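Local atomic coordinates of acetaldehyde dehydrogenase (Acetylating) (Geobacillus thermoglucosidasius, PDB entry 5J78), a protein that probably catalyses the NAD-dependent, coenzyme A-linked interconversion of acetaldehyde and acetyl-CoA as an acetylating aldehyde dehydrogenase. Residues A[240-253]-A[389-402]. Sequence-based numbering, arbitrary orientation.
With ACT (acetate ion), chain E.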
loop_
_atom_site.group_PDB
_atom_site.type_symbol
_atom_site.label_atom_id
_atom_site.label_comp_id
_atom_site.label_asym_id
_atom_site.label_seq_id
_atom_site.Cartn_x
_atom_site.Cartn_y
_atom_site.Cartn_z
ATOM N N GLY A 240 -11.965 14.115 -17.237
ATOM C CA GLY A 240 -11.583 15.138 -16.291
ATOM C C GLY A 240 -12.791 16.021 -16.072
ATOM O O GLY A 240 -13.751 15.956 -16.839
ATOM N N PRO A 241 -12.756 16.843 -15.023
ATOM C CA PRO A 241 -13.847 17.785 -14.758
ATOM C C PRO A 241 -13.812 19.000 -15.693
ATOM O O PRO A 241 -12.767 19.333 -16.265
ATOM C CB PRO A 241 -13.592 18.190 -13.295
ATOM C CG PRO A 241 -12.115 18.099 -13.151
ATOM C CD PRO A 241 -11.750 16.854 -13.944
ATOM N N GLY A 242 -14.972 19.637 -15.849
ATOM C CA GLY A 242 -15.095 20.869 -16.603
ATOM C C GLY A 242 -15.152 22.093 -15.707
ATOM O O GLY A 242 -15.475 22.004 -14.525
ATOM N N ASN A 243 -14.814 23.243 -16.268
ATOM C CA ASN A 243 -15.083 24.515 -15.625
ATOM C C ASN A 243 -15.121 25.533 -16.726
ATOM O O ASN A 243 -14.248 26.384 -16.823
ATOM C CB ASN A 243 -14.037 24.886 -14.584
ATOM C CG ASN A 243 -14.438 26.130 -13.794
ATOM O OD1 ASN A 243 -15.615 26.404 -13.653
ATOM N ND2 ASN A 243 -13.468 26.880 -13.288
ATOM N N VAL A 244 -16.153 25.416 -17.554
ATOM C CA VAL A 244 -16.141 25.978 -18.902
ATOM C C VAL A 244 -16.338 27.492 -18.956
ATOM O O VAL A 244 -17.389 27.996 -18.560
ATOM C CB VAL A 244 -17.222 25.337 -19.753
ATOM C CG1 VAL A 244 -17.256 25.962 -21.158
ATOM C CG2 VAL A 244 -17.006 23.830 -19.822
ATOM N N PRO A 245 -15.323 28.216 -19.465
ATOM C CA PRO A 245 -15.464 29.654 -19.685
ATOM C C PRO A 245 -15.980 29.928 -21.079
ATOM O O PRO A 245 -15.566 29.234 -22.010
ATOM C CB PRO A 245 -14.039 30.168 -19.502
ATOM C CG PRO A 245 -13.190 29.036 -20.044
ATOM C CD PRO A 245 -13.924 27.769 -19.658
ATOM N N VAL A 246 -16.869 30.909 -21.223
ATOM C CA VAL A 246 -17.417 31.257 -22.527
ATOM C C VAL A 246 -17.258 32.752 -22.772
ATOM O O VAL A 246 -17.666 33.585 -21.954
ATOM C CB VAL A 246 -18.904 30.843 -22.655
ATOM C CG1 VAL A 246 -19.462 31.218 -24.031
ATOM C CG2 VAL A 246 -19.041 29.370 -22.449
ATOM N N TYR A 247 -16.643 33.068 -23.909
ATOM C CA TYR A 247 -16.354 34.456 -24.319
ATOM C C TYR A 247 -17.448 34.969 -25.241
ATOM O O TYR A 247 -17.721 34.351 -26.270
ATOM C CB TYR A 247 -14.993 34.511 -25.023
ATOM C CG TYR A 247 -14.544 35.857 -25.555
ATOM C CD1 TYR A 247 -14.787 37.038 -24.853
ATOM C CD2 TYR A 247 -13.834 35.945 -26.757
ATOM C CE1 TYR A 247 -14.356 38.274 -25.351
ATOM C CE2 TYR A 247 -13.402 37.169 -27.254
ATOM C CZ TYR A 247 -13.663 38.329 -26.543
ATOM O OH TYR A 247 -13.229 39.540 -27.036
ATOM N N ILE A 248 -18.090 36.080 -24.871
ATOM C CA ILE A 248 -19.003 36.760 -25.793
ATOM C C ILE A 248 -18.272 37.993 -26.312
ATOM O O ILE A 248 -18.062 38.964 -25.590
ATOM C CB ILE A 248 -20.356 37.168 -25.150
ATOM C CG1 ILE A 248 -21.006 35.974 -24.443
ATOM C CG2 ILE A 248 -21.313 37.716 -26.236
ATOM C CD1 ILE A 248 -22.284 36.308 -23.657
ATOM N N HIS A 249 -17.866 37.914 -27.570
ATOM C CA HIS A 249 -17.138 38.989 -28.237
ATOM C C HIS A 249 -18.131 40.036 -28.756
ATOM O O HIS A 249 -19.280 39.700 -29.061
ATOM C CB HIS A 249 -16.311 38.394 -29.376
ATOM C CG HIS A 249 -15.632 39.403 -30.243
ATOM N ND1 HIS A 249 -16.019 39.635 -31.546
ATOM C CD2 HIS A 249 -14.570 40.210 -30.013
ATOM C CE1 HIS A 249 -15.239 40.562 -32.072
ATOM N NE2 HIS A 249 -14.345 40.919 -31.168
ATOM N N GLU A 250 -17.689 41.290 -28.869
ATOM C CA GLU A 250 -18.569 42.392 -29.281
ATOM C C GLU A 250 -19.268 42.124 -30.612
ATOM O O GLU A 250 -20.315 42.705 -30.901
ATOM C CB GLU A 250 -17.772 43.696 -29.362
ATOM C CG GLU A 250 -17.013 43.896 -30.661
ATOM C CD GLU A 250 -16.000 45.040 -30.592
ATOM O OE1 GLU A 250 -15.506 45.459 -31.660
ATOM O OE2 GLU A 250 -15.696 45.518 -29.476
ATOM N N SER A 251 -18.701 41.233 -31.418
ATOM C CA SER A 251 -19.284 40.910 -32.721
ATOM C C SER A 251 -20.462 39.934 -32.641
ATOM O O SER A 251 -21.062 39.618 -33.661
ATOM C CB SER A 251 -18.217 40.321 -33.647
ATOM O OG SER A 251 -17.711 39.098 -33.138
ATOM N N ALA A 252 -20.784 39.447 -31.442
ATOM C CA ALA A 252 -21.827 38.417 -31.288
ATOM C C ALA A 252 -23.244 38.906 -31.543
ATOM O O ALA A 252 -23.604 40.015 -31.143
ATOM C CB ALA A 252 -21.767 37.826 -29.894
ATOM N N ASN A 253 -24.048 38.059 -32.185
ATOM C CA ASN A 253 -25.512 38.155 -32.101
ATOM C C ASN A 253 -25.955 37.908 -30.642
ATOM O O ASN A 253 -26.080 36.755 -30.221
ATOM C CB ASN A 253 -26.155 37.135 -33.056
ATOM C CG ASN A 253 -27.687 37.231 -33.108
ATOM O OD1 ASN A 253 -28.342 37.666 -32.153
ATOM N ND2 ASN A 253 -28.262 36.798 -34.233
ATOM N N VAL A 389 -8.617 26.301 -12.633
ATOM C CA VAL A 389 -9.432 25.914 -11.467
ATOM C C VAL A 389 -10.358 24.720 -11.797
ATOM O O VAL A 389 -11.577 24.811 -11.660
ATOM C CB VAL A 389 -10.310 27.102 -10.939
ATOM C CG1 VAL A 389 -10.856 26.795 -9.553
ATOM C CG2 VAL A 389 -9.515 28.381 -10.876
ATOM N N GLY A 390 -9.794 23.622 -12.276
ATOM C CA GLY A 390 -10.554 22.388 -12.441
ATOM C C GLY A 390 -11.339 22.218 -13.737
ATOM O O GLY A 390 -12.423 21.633 -13.720
ATOM N N GLY A 391 -10.803 22.720 -14.847
ATOM C CA GLY A 391 -11.397 22.516 -16.156
ATOM C C GLY A 391 -10.426 22.176 -17.290
ATOM O O GLY A 391 -10.838 22.115 -18.440
ATOM N N LEU A 392 -9.146 21.956 -16.994
ATOM C CA LEU A 392 -8.165 21.764 -18.073
ATOM C C LEU A 392 -8.449 20.555 -18.969
ATOM O O LEU A 392 -8.747 19.454 -18.500
ATOM C CB LEU A 392 -6.752 21.636 -17.500
ATOM C CG LEU A 392 -6.142 22.942 -16.968
ATOM C CD1 LEU A 392 -4.901 22.628 -16.138
ATOM C CD2 LEU A 392 -5.817 23.908 -18.081
ATOM N N GLY A 393 -8.334 20.786 -20.269
ATOM C CA GLY A 393 -8.516 19.752 -21.265
ATOM C C GLY A 393 -9.965 19.511 -21.630
ATOM O O GLY A 393 -10.227 18.749 -22.546
ATOM N N HIS A 394 -10.915 20.156 -20.948
ATOM C CA HIS A 394 -12.316 19.774 -21.151
ATOM C C HIS A 394 -12.965 20.551 -22.293
ATOM O O HIS A 394 -12.860 20.128 -23.452
ATOM C CB HIS A 394 -13.091 19.924 -19.848
ATOM C CG HIS A 394 -14.341 19.113 -19.809
ATOM N ND1 HIS A 394 -15.398 19.340 -20.660
ATOM C CD2 HIS A 394 -14.690 18.049 -19.048
ATOM C CE1 HIS A 394 -16.363 18.479 -20.403
ATOM N NE2 HIS A 394 -15.958 17.680 -19.431
ATOM N N THR A 395 -13.603 21.685 -21.984
ATOM C CA THR A 395 -14.372 22.442 -22.972
ATOM C C THR A 395 -14.259 23.944 -22.754
ATOM O O THR A 395 -14.181 24.402 -21.619
ATOM C CB THR A 395 -15.848 22.046 -22.920
ATOM O OG1 THR A 395 -15.954 20.631 -23.036
ATOM C CG2 THR A 395 -16.647 22.679 -24.048
ATOM N N VAL A 396 -14.202 24.691 -23.854
ATOM C CA VAL A 396 -14.405 26.140 -23.829
ATOM C C VAL A 396 -15.438 26.547 -24.876
ATOM O O VAL A 396 -15.764 25.770 -25.785
ATOM C CB VAL A 396 -13.096 26.939 -24.105
ATOM C CG1 VAL A 396 -12.090 26.753 -22.986
ATOM C CG2 VAL A 396 -12.498 26.545 -25.421
ATOM N N GLY A 397 -15.945 27.771 -24.749
ATOM C CA GLY A 397 -16.853 28.335 -25.731
ATOM C C GLY A 397 -16.518 29.766 -26.122
ATOM O O GLY A 397 -15.865 30.509 -25.374
ATOM N N ILE A 398 -16.970 30.147 -27.311
ATOM C CA ILE A 398 -16.917 31.542 -27.742
ATOM C C ILE A 398 -18.112 31.852 -28.638
ATOM O O ILE A 398 -18.493 31.023 -29.471
ATOM C CB ILE A 398 -15.592 31.869 -28.500
ATOM C CG1 ILE A 398 -15.656 33.271 -29.113
ATOM C CG2 ILE A 398 -15.314 30.823 -29.594
ATOM C CD1 ILE A 398 -14.325 33.774 -29.675
ATOM N N HIS A 399 -18.700 33.040 -28.450
ATOM C CA HIS A 399 -19.745 33.553 -29.340
ATOM C C HIS A 399 -19.252 34.773 -30.094
ATOM O O HIS A 399 -18.865 35.771 -29.485
ATOM C CB HIS A 399 -21.003 33.897 -28.551
ATOM C CG HIS A 399 -21.673 32.697 -27.972
ATOM N ND1 HIS A 399 -22.607 31.958 -28.671
ATOM C CD2 HIS A 399 -21.514 32.078 -26.783
ATOM C CE1 HIS A 399 -23.012 30.948 -27.919
ATOM N NE2 HIS A 399 -22.360 30.997 -26.771
ATOM N N ALA A 400 -19.292 34.701 -31.423
ATOM C CA ALA A 400 -18.656 35.728 -32.239
ATOM C C ALA A 400 -19.005 35.556 -33.707
ATOM O O ALA A 400 -19.289 34.454 -34.146
ATOM C CB ALA A 400 -17.140 35.684 -32.037
ATOM N N GLU A 401 -19.017 36.654 -34.464
ATOM C CA GLU A 401 -19.205 36.570 -35.914
ATOM C C GLU A 401 -17.938 36.982 -36.669
ATOM O O GLU A 401 -17.842 36.829 -37.886
ATOM C CB GLU A 401 -20.395 37.430 -36.340
ATOM C CG GLU A 401 -21.726 36.969 -35.733
ATOM C CD GLU A 401 -22.092 35.537 -36.114
ATOM O OE1 GLU A 401 -21.625 35.055 -37.171
ATOM O OE2 GLU A 401 -22.844 34.887 -35.352
ATOM N N ASP A 402 -16.964 37.488 -35.927
ATOM C CA ASP A 402 -15.680 37.879 -36.484
ATOM C C ASP A 402 -14.784 36.642 -36.578
ATOM O O ASP A 402 -14.238 36.195 -35.570
ATOM C CB ASP A 402 -15.044 38.968 -35.608
ATOM C CG ASP A 402 -13.804 39.585 -36.233
ATOM O OD1 ASP A 402 -13.095 38.893 -36.990
ATOM O OD2 ASP A 402 -13.528 40.768 -35.944
HETATM C C ACT E . -19.576 15.611 -20.042
HETATM O O ACT E . -18.406 15.444 -19.654
HETATM O OXT ACT E . -19.908 16.802 -20.265
HETATM C CH3 ACT E . -20.511 14.451 -20.226
HETATM O O HOH W 1 -16.135 15.122 -17.865
HETATM O O HOH W 2 -10.106 18.493 -16.458
HETATM O O HOH W 3 -13.493 23.242 -19.009
HETATM O O HOH W 4 -13.713 30.526 -23.779
HETATM O O HOH W 5 -23.213 35.216 -32.586
#
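The imidazole of His-394 carries Gly-242 over one face, a CH-pi contact with CA 4.0 Å from the ring centroid. At its edge, in plane, lie Gly-240 O, a water hydrogen-bonded to NE2 and to Gly-240 O, and an acetate oxygen, weakly bonded to NE2. On the same ring ND1 shares a 2.8 Å hydrogen bond with Thr-395 OG1, which fixes the ring's rotation. Replacing His-394 with an alanine is likely to leave Gly-242 CA without the ring it packs on and the Thr-395 hydroxyl without its ND1 mate. Farther along, on one sheet face, Val-246 CG1 meets the edge of the His-399 ring, 3.5 Å from CD2; on the other, Tyr-247 CD2 lies 3.7 Å from Ile-398 CD1, the side chains running side by side. Strands 244-248 and 395-399 pair in parallel, His-399 N hydrogen-bonding Tyr-247 O at 2.7 Å, inside a sheet continued by strands 276-282 and 415-420, consistent with an aldehyde dehydrogenase catalytic domain. A chi1 of 63° turns Ser-251 OG toward Glu-401 N, its donor at 3.1 Å, and Asp-402 N, a weak one. Gly-242 N also bonds the 3-sulfinoalanine at 273, so ring packing and polar bonds tie the His-394 corner to the backbone beside that oxidised cysteine.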